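Local coordinates for protein pectate lyase (Bacillus subtilis, PDB 5AMV) that cleaves polygalacturonate by calcium-dependent elimination, releasing oligosaccharides with unsaturated galacturonosyl groups at their non-reducing ends, at residues Ile194-Cys199 with Ile235-Asn240; Thr267-Arg272 with His289-Tyr294; Tyr319-Val324 with Tyr346-Leu351. All coordinates share one frame; numbering follows the deposited sequence. Where two conformers were deposited one is given.

Contact 1 (Ile194-Cys199 with Ile235-Asn240)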
loop_
_atom_site.group_PDB
_atom_site.type_symbol
_atom_site.label_atom_id
_atom_site.label_comp_id
_atom_site.label_asym_id
_atom_site.label_seq_id
_atom_site.Cartn_x
_atom_site.Cartn_y
_atom_site.Cartn_z
ATOM N N ILE A 194 -11.046 8.603 0.090
ATOM C CA ILE A 194 -10.878 7.174 -0.147
ATOM C C ILE A 194 -10.986 6.413 1.161
ATOM O O ILE A 194 -10.447 6.822 2.148
ATOM C CB ILE A 194 -9.542 6.867 -0.881
ATOM C CG1 ILE A 194 -9.609 7.454 -2.321
ATOM C CG2 ILE A 194 -9.247 5.314 -0.959
ATOM C CD1 ILE A 194 -8.311 7.750 -2.917
ATOM N N TRP A 195 -11.722 5.307 1.116
ATOM C CA TRP A 195 -11.809 4.383 2.228
ATOM C C TRP A 195 -11.369 2.999 1.780
ATOM O O TRP A 195 -11.978 2.435 0.887
ATOM C CB TRP A 195 -13.255 4.296 2.761
ATOM C CG TRP A 195 -13.438 3.521 4.055
ATOM C CD1 TRP A 195 -12.519 3.311 5.054
ATOM C CD2 TRP A 195 -14.676 2.965 4.525
ATOM N NE1 TRP A 195 -13.116 2.609 6.112
ATOM C CE2 TRP A 195 -14.432 2.382 5.798
ATOM C CE3 TRP A 195 -15.971 2.873 3.965
ATOM C CZ2 TRP A 195 -15.439 1.738 6.533
ATOM C CZ3 TRP A 195 -16.971 2.202 4.693
ATOM C CH2 TRP A 195 -16.704 1.654 5.975
ATOM N N ILE A 196 -10.330 2.476 2.442
ATOM C CA ILE A 196 -9.865 1.093 2.217
ATOM C C ILE A 196 -10.102 0.362 3.510
ATOM O O ILE A 196 -9.480 0.688 4.531
ATOM C CB ILE A 196 -8.389 1.028 1.815
ATOM C CG1 ILE A 196 -8.153 1.819 0.502
ATOM C CG2 ILE A 196 -7.922 -0.465 1.664
ATOM C CD1 ILE A 196 -6.690 2.116 0.194
ATOM N N ASP A 197 -10.995 -0.630 3.486
ATOM C CA ASP A 197 -11.419 -1.224 4.770
ATOM C C ASP A 197 -11.582 -2.746 4.652
ATOM O O ASP A 197 -12.103 -3.232 3.643
ATOM C CB ASP A 197 -12.696 -0.530 5.257
ATOM C CG ASP A 197 -13.345 -1.249 6.451
ATOM O OD1 ASP A 197 -12.991 -0.940 7.616
ATOM O OD2 ASP A 197 -14.232 -2.102 6.210
ATOM N N HIS A 198 -11.103 -3.476 5.659
ATOM C CA HIS A 198 -11.292 -4.935 5.688
ATOM C C HIS A 198 -10.756 -5.630 4.431
ATOM O O HIS A 198 -11.396 -6.568 3.913
ATOM C CB HIS A 198 -12.759 -5.322 5.951
ATOM C CG HIS A 198 -13.167 -5.224 7.405
ATOM N ND1 HIS A 198 -13.837 -4.122 7.893
ATOM C CD2 HIS A 198 -12.997 -6.062 8.454
ATOM C CE1 HIS A 198 -14.042 -4.277 9.190
ATOM N NE2 HIS A 198 -13.549 -5.450 9.557
ATOM N N CYS A 199 -9.598 -5.159 3.950
ATOM C CA CYS A 199 -8.895 -5.831 2.875
ATOM C C CYS A 199 -7.665 -6.534 3.449
ATOM O O CYS A 199 -7.233 -6.236 4.561
ATOM C CB CYS A 199 -8.467 -4.814 1.804
ATOM S SG CYS A 199 -9.826 -4.170 0.851
ATOM N N ILE A 235 -8.175 10.359 3.449
ATOM C CA ILE A 235 -8.185 8.916 3.242
ATOM C C ILE A 235 -8.246 8.216 4.585
ATOM O O ILE A 235 -7.536 8.603 5.519
ATOM C CB ILE A 235 -6.859 8.500 2.555
ATOM C CG1 ILE A 235 -6.786 9.126 1.152
ATOM C CG2 ILE A 235 -6.706 6.949 2.473
ATOM C CD1 ILE A 235 -5.335 9.276 0.630
ATOM N N THR A 236 -9.075 7.183 4.686
ATOM C CA THR A 236 -9.097 6.366 5.877
ATOM C C THR A 236 -8.773 4.940 5.462
ATOM O O THR A 236 -9.401 4.437 4.535
ATOM C CB THR A 236 -10.472 6.408 6.553
ATOM O OG1 THR A 236 -10.695 7.748 7.031
ATOM C CG2 THR A 236 -10.564 5.432 7.751
ATOM N N MET A 237 -7.816 4.282 6.145
ATOM C CA MET A 237 -7.574 2.847 5.903
ATOM C C MET A 237 -7.765 2.156 7.260
ATOM O O MET A 237 -7.009 2.429 8.210
ATOM C CB MET A 237 -6.164 2.595 5.381
ATOM C CG MET A 237 -5.771 3.466 4.181
ATOM S SD MET A 237 -4.218 2.828 3.513
ATOM C CE MET A 237 -3.892 4.174 2.361
ATOM N N SER A 238 -8.788 1.297 7.341
ATOM C CA SER A 238 -9.184 0.706 8.607
ATOM C C SER A 238 -9.351 -0.792 8.479
ATOM O O SER A 238 -9.781 -1.286 7.441
ATOM C CB SER A 238 -10.494 1.344 9.126
ATOM O OG SER A 238 -11.568 1.247 8.176
ATOM N N TYR A 239 -9.017 -1.514 9.551
ATOM C CA TYR A 239 -9.280 -2.965 9.641
ATOM C C TYR A 239 -8.704 -3.761 8.479
ATOM O O TYR A 239 -9.298 -4.781 8.065
ATOM C CB TYR A 239 -10.799 -3.221 9.809
ATOM C CG TYR A 239 -11.334 -2.746 11.151
ATOM C CD1 TYR A 239 -11.133 -3.524 12.301
ATOM C CD2 TYR A 239 -11.984 -1.515 11.275
ATOM C CE1 TYR A 239 -11.590 -3.101 13.545
ATOM C CE2 TYR A 239 -12.443 -1.085 12.515
ATOM C CZ TYR A 239 -12.235 -1.870 13.638
ATOM O OH TYR A 239 -12.679 -1.446 14.875
ATOM N N ASN A 240 -7.545 -3.327 7.958
ATOM C CA ASN A 240 -6.912 -4.128 6.939
ATOM C C ASN A 240 -5.864 -5.050 7.498
ATOM O O ASN A 240 -5.341 -4.780 8.591
ATOM C CB ASN A 240 -6.308 -3.248 5.840
ATOM C CG ASN A 240 -7.321 -2.312 5.224
ATOM O OD1 ASN A 240 -8.227 -2.736 4.492
ATOM N ND2 ASN A 240 -7.173 -1.024 5.516
#
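S238 OG is held by two side chains of the adjacent strand. It accepts the indole N-H of W195 (NE1 to S238 OG 2.9 Å), with the oxygen 13° out of the indole plane, and donates to D197 OD1 at 2.7 Å, on the lone pair turned away from OD2. Two directed bonds fix the rotation of this buried hydroxyl, which chi1 of 56° places between the backbone N and the carbonyl carbon. The second carboxylate oxygen, D197 OD2, takes the ND1-H of H198 at 2.7 Å from above the carboxylate plane and salt-bridges R155, a setting that would favour the ionised acid.

Strands 194-197 and 235-238 run parallel in exact register, as successive coils of the right-handed parallel beta-helix of family 1 polysaccharide lyases. Both then turn through a residue with positive phi, H198 and Y239, followed by the asparagine-ladder position, held by N240 in one coil and C199 in the other. N240 ND2 reaches I196 O at 3.0 Å, 57° out of the carbonyl plane, while S238 N meets the same oxygen nearly head-on. N240 OD1 accepts C199 N at 2.8 Å on a lone pair, so one amide ties together the two ends of the bend in the neighbouring coil.

At the turn, Y239 CB rests over the imidazole of H198, 3.5 Å from its centroid; the rings are near parallel but slid apart. On the face of the strands opposite W195 and S238, I196 CD1 meets M237 CE at 4.1 Å, and both pack on I188 in the interior of the beta-helix.

Contact 2 (Thr267-Arg272 with His289-Tyr294)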
loop_
_atom_site.group_PDB
_atom_site.type_symbol
_atom_site.label_atom_id
_atom_site.label_comp_id
_atom_site.label_asym_id
_atom_site.label_seq_id
_atom_site.Cartn_x
_atom_site.Cartn_y
_atom_site.Cartn_z
ATOM N N THR A 267 -5.859 8.608 7.820
ATOM C CA THR A 267 -6.049 7.950 9.103
ATOM C C THR A 267 -5.878 6.453 8.941
ATOM O O THR A 267 -6.540 5.852 8.109
ATOM C CB THR A 267 -7.454 8.243 9.669
ATOM O OG1 THR A 267 -7.600 9.657 9.835
ATOM C CG2 THR A 267 -7.728 7.556 11.023
ATOM N N LEU A 268 -4.981 5.878 9.735
ATOM C CA LEU A 268 -4.816 4.423 9.761
ATOM C C LEU A 268 -5.266 3.899 11.096
ATOM O O LEU A 268 -4.655 4.224 12.119
ATOM C CB LEU A 268 -3.339 4.019 9.586
ATOM C CG LEU A 268 -2.639 4.578 8.331
ATOM C CD1 LEU A 268 -1.238 4.025 8.266
ATOM C CD2 LEU A 268 -3.364 4.174 7.051
ATOM N N HIS A 269 -6.314 3.082 11.101
ATOM C CA HIS A 269 -6.667 2.463 12.384
ATOM C C HIS A 269 -7.120 1.026 12.300
ATOM O O HIS A 269 -7.678 0.612 11.307
ATOM C CB HIS A 269 -7.666 3.365 13.168
ATOM C CG HIS A 269 -9.077 3.359 12.636
ATOM N ND1 HIS A 269 -10.010 2.410 13.011
ATOM C CD2 HIS A 269 -9.714 4.199 11.773
ATOM C CE1 HIS A 269 -11.156 2.657 12.396
ATOM N NE2 HIS A 269 -11.007 3.737 11.643
ATOM N N HIS A 270 -6.895 0.288 13.394
ATOM C CA HIS A 270 -7.235 -1.134 13.512
ATOM C C HIS A 270 -6.693 -2.003 12.386
ATOM O O HIS A 270 -7.276 -3.070 12.064
ATOM C CB HIS A 270 -8.750 -1.294 13.657
ATOM C CG HIS A 270 -9.295 -0.740 14.935
ATOM N ND1 HIS A 270 -9.806 0.542 15.030
ATOM C CD2 HIS A 270 -9.413 -1.288 16.166
ATOM C CE1 HIS A 270 -10.219 0.758 16.271
ATOM N NE2 HIS A 270 -9.973 -0.331 16.985
ATOM N N ASN A 271 -5.588 -1.564 11.798
ATOM C CA ASN A 271 -4.889 -2.443 10.877
ATOM C C ASN A 271 -3.931 -3.407 11.542
ATOM O O ASN A 271 -3.355 -3.124 12.606
ATOM C CB ASN A 271 -4.139 -1.624 9.850
ATOM C CG ASN A 271 -5.048 -0.685 9.108
ATOM O OD1 ASN A 271 -5.877 -1.111 8.277
ATOM N ND2 ASN A 271 -4.914 0.626 9.391
ATOM N N ARG A 272 -3.766 -4.567 10.904
ATOM C CA ARG A 272 -2.835 -5.585 11.364
ATOM C C ARG A 272 -1.669 -5.691 10.398
ATOM O O ARG A 272 -1.908 -5.749 9.194
ATOM C CB ARG A 272 -3.581 -6.927 11.440
ATOM C CG ARG A 272 -2.729 -8.073 11.988
ATOM C CD ARG A 272 -3.600 -9.350 12.073
ATOM N NE ARG A 272 -2.804 -10.434 12.662
ATOM C CZ ARG A 272 -3.192 -11.706 12.685
ATOM N NH1 ARG A 272 -4.359 -12.051 12.139
ATOM N NH2 ARG A 272 -2.431 -12.619 13.262
ATOM N N HIS A 289 -2.839 10.234 11.050
ATOM C CA HIS A 289 -3.299 9.765 12.355
ATOM C C HIS A 289 -3.204 8.238 12.361
ATOM O O HIS A 289 -3.866 7.597 11.573
ATOM C CB HIS A 289 -4.756 10.192 12.592
ATOM C CG HIS A 289 -5.243 9.937 13.984
ATOM N ND1 HIS A 289 -6.574 10.016 14.314
ATOM C CD2 HIS A 289 -4.586 9.641 15.138
ATOM C CE1 HIS A 289 -6.724 9.773 15.608
ATOM N NE2 HIS A 289 -5.531 9.570 16.137
ATOM N N VAL A 290 -2.414 7.678 13.261
ATOM C CA VAL A 290 -2.121 6.253 13.328
ATOM C C VAL A 290 -2.593 5.741 14.689
ATOM O O VAL A 290 -1.981 6.044 15.716
ATOM C CB VAL A 290 -0.608 6.063 13.133
ATOM C CG1 VAL A 290 -0.169 4.556 13.330
ATOM C CG2 VAL A 290 -0.171 6.653 11.764
ATOM N N TYR A 291 -3.705 5.040 14.745
ATOM C CA TYR A 291 -4.154 4.570 16.071
ATOM C C TYR A 291 -4.709 3.162 16.092
ATOM O O TYR A 291 -5.335 2.696 15.124
ATOM C CB TYR A 291 -5.154 5.564 16.731
ATOM C CG TYR A 291 -6.575 5.587 16.173
ATOM C CD1 TYR A 291 -7.568 4.756 16.707
ATOM C CD2 TYR A 291 -6.930 6.468 15.155
ATOM C CE1 TYR A 291 -8.878 4.757 16.230
ATOM C CE2 TYR A 291 -8.291 6.496 14.672
ATOM C CZ TYR A 291 -9.222 5.653 15.226
ATOM O OH TYR A 291 -10.537 5.689 14.770
ATOM N N ASN A 292 -4.535 2.488 17.234
ATOM C CA ASN A 292 -5.099 1.146 17.400
ATOM C C ASN A 292 -4.664 0.134 16.325
ATOM O O ASN A 292 -5.460 -0.733 15.948
ATOM C CB ASN A 292 -6.656 1.161 17.466
ATOM C CG ASN A 292 -7.222 1.796 18.727
ATOM O OD1 ASN A 292 -8.419 2.096 18.769
ATOM N ND2 ASN A 292 -6.380 1.984 19.769
ATOM N N ASN A 293 -3.423 0.237 15.843
ATOM C CA ASN A 293 -2.897 -0.751 14.903
ATOM C C ASN A 293 -2.071 -1.758 15.680
ATOM O O ASN A 293 -1.552 -1.450 16.765
ATOM C CB ASN A 293 -2.081 -0.057 13.801
ATOM C CG ASN A 293 -2.896 0.939 13.014
ATOM O OD1 ASN A 293 -3.773 0.583 12.214
ATOM N ND2 ASN A 293 -2.681 2.225 13.289
ATOM N N TYR A 294 -1.930 -2.963 15.118
ATOM C CA TYR A 294 -1.239 -4.051 15.781
ATOM C C TYR A 294 -0.136 -4.511 14.821
ATOM O O TYR A 294 -0.432 -4.810 13.658
ATOM C CB TYR A 294 -2.169 -5.212 16.091
ATOM C CG TYR A 294 -1.425 -6.328 16.769
ATOM C CD1 TYR A 294 -0.793 -6.122 18.009
ATOM C CD2 TYR A 294 -1.355 -7.590 16.174
ATOM C CE1 TYR A 294 -0.116 -7.114 18.633
ATOM C CE2 TYR A 294 -0.649 -8.640 16.810
ATOM C CZ TYR A 294 -0.030 -8.384 18.038
ATOM O OH TYR A 294 0.654 -9.404 18.639
HETATM O O HOH W 1 -8.097 10.793 12.201
#
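One face of the H269 imidazole carries the phenolic oxygen of Y291, with OH 3.4 Å from H269 CD2 and over the ring centre. H269 CB lies over the centre of the Y291 ring, 3.4 Å from its centroid. The planes are 9° apart yet slid so far that they barely overlap, making this a CH-pi contact. Matching first torsions (74° at H269, 75° at Y291), each setting CG between the backbone N and the carbonyl carbon, let the side chains run alongside. N292 CB covers a face of the H270 ring, 3.7 Å from its centroid, while N292 OD1 lies at the edge of the Y291 ring. Y291 CD2 lies over one face of the H289 ring, toward its rim. At the edges, H269 ND1 and H270 ND1 are hydrogen-bonded at 2.8 Å, and either could be the donor. D12 receives H269 NE2 and D380 receives H270 NE2, so both rings are held at each end. A water lies in the plane of the H289 ring and joins its ND1 to T267 OG1, 2.7 Å from the latter; Q321 takes H289 NE2 and W14 N also bonds T267 OG1.

These parallel strands are adjacent coils of the right-handed beta-helix, and N271 and N293 are consecutive rungs of its asparagine ladder. Their amide planes are almost parallel. N293 OD1 collects two donors, N271 N at 2.8 Å and N271 ND2 at 3.0 Å, both tilted from its carbonyl plane. N293 ND2 donates to L268 O at 3.0 Å from well above that carbonyl's plane, while Y291 N meets the same oxygen almost end-on to its C=O bond. N271 OD1 passes the ladder on to N240 N. Past the bend, backbone pairing resumes with Y294 N donating to N271 O.

Contact 3 (Tyr319-Val324 with Tyr346-Leu351)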
loop_
_atom_site.group_PDB
_atom_site.type_symbol
_atom_site.label_atom_id
_atom_site.label_comp_id
_atom_site.label_asym_id
_atom_site.label_seq_id
_atom_site.Cartn_x
_atom_site.Cartn_y
_atom_site.Cartn_z
ATOM N N TYR A 319 0.759 11.363 14.095
ATOM C CA TYR A 319 0.160 11.463 15.402
ATOM C C TYR A 319 -0.376 10.080 15.775
ATOM O O TYR A 319 -1.384 9.606 15.230
ATOM C CB TYR A 319 -0.945 12.525 15.361
ATOM C CG TYR A 319 -1.441 13.002 16.703
ATOM C CD1 TYR A 319 -2.322 12.228 17.453
ATOM C CD2 TYR A 319 -1.049 14.234 17.196
ATOM C CE1 TYR A 319 -2.813 12.639 18.734
ATOM C CE2 TYR A 319 -1.532 14.680 18.431
ATOM C CZ TYR A 319 -2.413 13.891 19.199
ATOM O OH TYR A 319 -2.890 14.346 20.418
ATOM N N ALA A 320 0.332 9.429 16.701
ATOM C CA ALA A 320 0.069 8.025 16.975
ATOM C C ALA A 320 -0.527 7.822 18.357
ATOM O O ALA A 320 -0.057 8.419 19.339
ATOM C CB ALA A 320 1.367 7.210 16.804
ATOM N N GLN A 321 -1.612 7.050 18.430
ATOM C CA GLN A 321 -2.226 6.742 19.717
ATOM C C GLN A 321 -2.569 5.263 19.860
ATOM O O GLN A 321 -3.218 4.668 18.998
ATOM C CB GLN A 321 -3.542 7.520 19.905
ATOM C CG GLN A 321 -3.358 9.019 19.964
ATOM C CD GLN A 321 -4.672 9.729 19.952
ATOM O OE1 GLN A 321 -5.372 9.754 18.938
ATOM N NE2 GLN A 321 -5.044 10.308 21.096
ATOM N N ASN A 322 -2.216 4.706 21.014
ATOM C CA ASN A 322 -2.649 3.376 21.392
ATOM C C ASN A 322 -2.398 2.272 20.353
ATOM O O ASN A 322 -3.324 1.501 20.006
ATOM C CB ASN A 322 -4.086 3.385 21.906
ATOM C CG ASN A 322 -4.219 4.185 23.218
ATOM O OD1 ASN A 322 -3.231 4.814 23.671
ATOM N ND2 ASN A 322 -5.374 4.109 23.851
ATOM N N ASN A 323 -1.151 2.211 19.894
ATOM C CA ASN A 323 -0.707 1.190 18.962
ATOM C C ASN A 323 0.106 0.161 19.707
ATOM O O ASN A 323 0.745 0.499 20.716
ATOM C CB ASN A 323 0.168 1.818 17.848
ATOM C CG ASN A 323 -0.613 2.780 16.988
ATOM O OD1 ASN A 323 -1.400 2.359 16.152
ATOM N ND2 ASN A 323 -0.461 4.092 17.229
ATOM N N VAL A 324 0.115 -1.070 19.197
ATOM C CA VAL A 324 0.741 -2.192 19.936
ATOM C C VAL A 324 1.708 -2.918 18.987
ATOM O O VAL A 324 1.277 -3.312 17.888
ATOM C CB VAL A 324 -0.384 -3.141 20.398
ATOM C CG1 VAL A 324 0.217 -4.432 21.097
ATOM C CG2 VAL A 324 -1.299 -2.419 21.380
ATOM N N TYR A 346 4.426 12.541 17.386
ATOM C CA TYR A 346 3.608 12.408 18.581
ATOM C C TYR A 346 3.270 10.935 18.737
ATOM O O TYR A 346 2.707 10.355 17.828
ATOM C CB TYR A 346 2.290 13.201 18.464
ATOM C CG TYR A 346 1.402 13.113 19.686
ATOM C CD1 TYR A 346 0.593 11.998 19.928
ATOM C CD2 TYR A 346 1.397 14.135 20.630
ATOM C CE1 TYR A 346 -0.179 11.910 21.076
ATOM C CE2 TYR A 346 0.613 14.069 21.759
ATOM C CZ TYR A 346 -0.170 12.965 21.986
ATOM O OH TYR A 346 -0.922 12.891 23.131
ATOM N N ASP A 347 3.593 10.340 19.880
ATOM C CA ASP A 347 3.031 9.026 20.178
ATOM C C ASP A 347 2.671 8.907 21.650
ATOM O O ASP A 347 3.421 9.329 22.539
ATOM C CB ASP A 347 3.893 7.821 19.670
ATOM C CG ASP A 347 5.078 7.543 20.535
ATOM O OD1 ASP A 347 5.977 8.402 20.569
ATOM O OD2 ASP A 347 5.135 6.470 21.167
ATOM N N SER A 348 1.499 8.356 21.870
ATOM C CA SER A 348 0.993 8.107 23.212
ATOM C C SER A 348 0.423 6.690 23.276
ATOM O O SER A 348 -0.148 6.184 22.312
ATOM C CB SER A 348 -0.049 9.173 23.631
ATOM O OG SER A 348 -1.312 9.044 22.972
ATOM N N GLY A 349 0.571 6.049 24.411
ATOM C CA GLY A 349 -0.012 4.734 24.614
ATOM C C GLY A 349 0.634 3.603 23.821
ATOM O O GLY A 349 0.028 2.528 23.703
ATOM N N THR A 350 1.833 3.835 23.281
ATOM C CA THR A 350 2.524 2.788 22.525
ATOM C C THR A 350 2.958 1.639 23.443
ATOM O O THR A 350 3.596 1.879 24.476
ATOM C CB THR A 350 3.746 3.380 21.768
ATOM O OG1 THR A 350 3.312 4.469 20.950
ATOM C CG2 THR A 350 4.479 2.280 20.921
ATOM N N LEU A 351 2.604 0.391 23.086
ATOM C CA LEU A 351 3.083 -0.755 23.806
ATOM C C LEU A 351 4.039 -1.531 22.924
ATOM O O LEU A 351 3.738 -1.756 21.739
ATOM C CB LEU A 351 1.943 -1.689 24.183
ATOM C CG LEU A 351 0.847 -1.172 25.118
ATOM C CD1 LEU A 351 -0.176 -2.307 25.413
ATOM C CD2 LEU A 351 1.456 -0.536 26.433
HETATM O O HOH W 2 -3.081 11.109 23.211
HETATM O O HOH W 3 -3.128 7.474 23.697
HETATM O O HOH W 4 0.808 4.649 19.981
#
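Y346 and Y319 lose the most surface here. The two phenol rings form an offset stack, with centroids 3.9 Å apart and planes 2° from parallel. Y319 CZ sits over the centre of the Y346 ring and Y346 CD1 over that of Y319, while Y319 OH lies 3.4 Å from Y346 CZ. In both residues CG is anti to the backbone N (chi1 -165° at Y319, -179° at Y346), and this shared torsion sends the rings side by side from neighbouring strands. With a serine at Y319, the Y346 ring would probably lose its flat partner on that face and become freer to turn.

Beside the stack, A320 N donates to Y346 O at 2.8 Å and A320 O accepts S348 N at 3.0 Å. Its methyl projects to the other side of the strands, where A320 CB meets D347 CB at 3.9 Å and W310 packs against both. At the stack's edge a water bridges Y346 OH, at 2.8 Å, and Q321 NE2; Q321 OE1 is taken by H289.

T350 stands level with N323. T350 OG1 donates to D347 OD2 at 2.7 Å and accepts from a second water, which is bound to N323 ND2 and S348 O. N323 ND2 gives its other hydrogen to V290 O, and N323 OD1 accepts N293 N, on the neighbouring coil. Pairing resumes where L351 N donates to N323 O. Stacked side chains of like kind on successive parallel coils are a hallmark of the right-handed beta-helix, here an aromatic step, while T350 and a water appear to stand in for the next asparagine rung.

All three contacts join neighbouring coils along one parallel face of the beta-helix, following one another in sequence. Contacts 1 and 2 are buried and touch directly, strands 235-245 and 266-274 being adjacent; contact 2 likewise meets contact 3 through strands 287-296 and 317-326, whereas contacts 1 and 3 stay about 10 Å apart at their nearest atoms. Chemistry shifts along this row. Contact 1 comes nearest the calcium site through M237; its polar cluster of hydroxyl, carboxylate and indole lies on the other face. Contact 2 depends on imidazoles with a doubly accepting amide. Contact 3, partly buried and away from the annotated sites, relies on ring stacking and bridging waters.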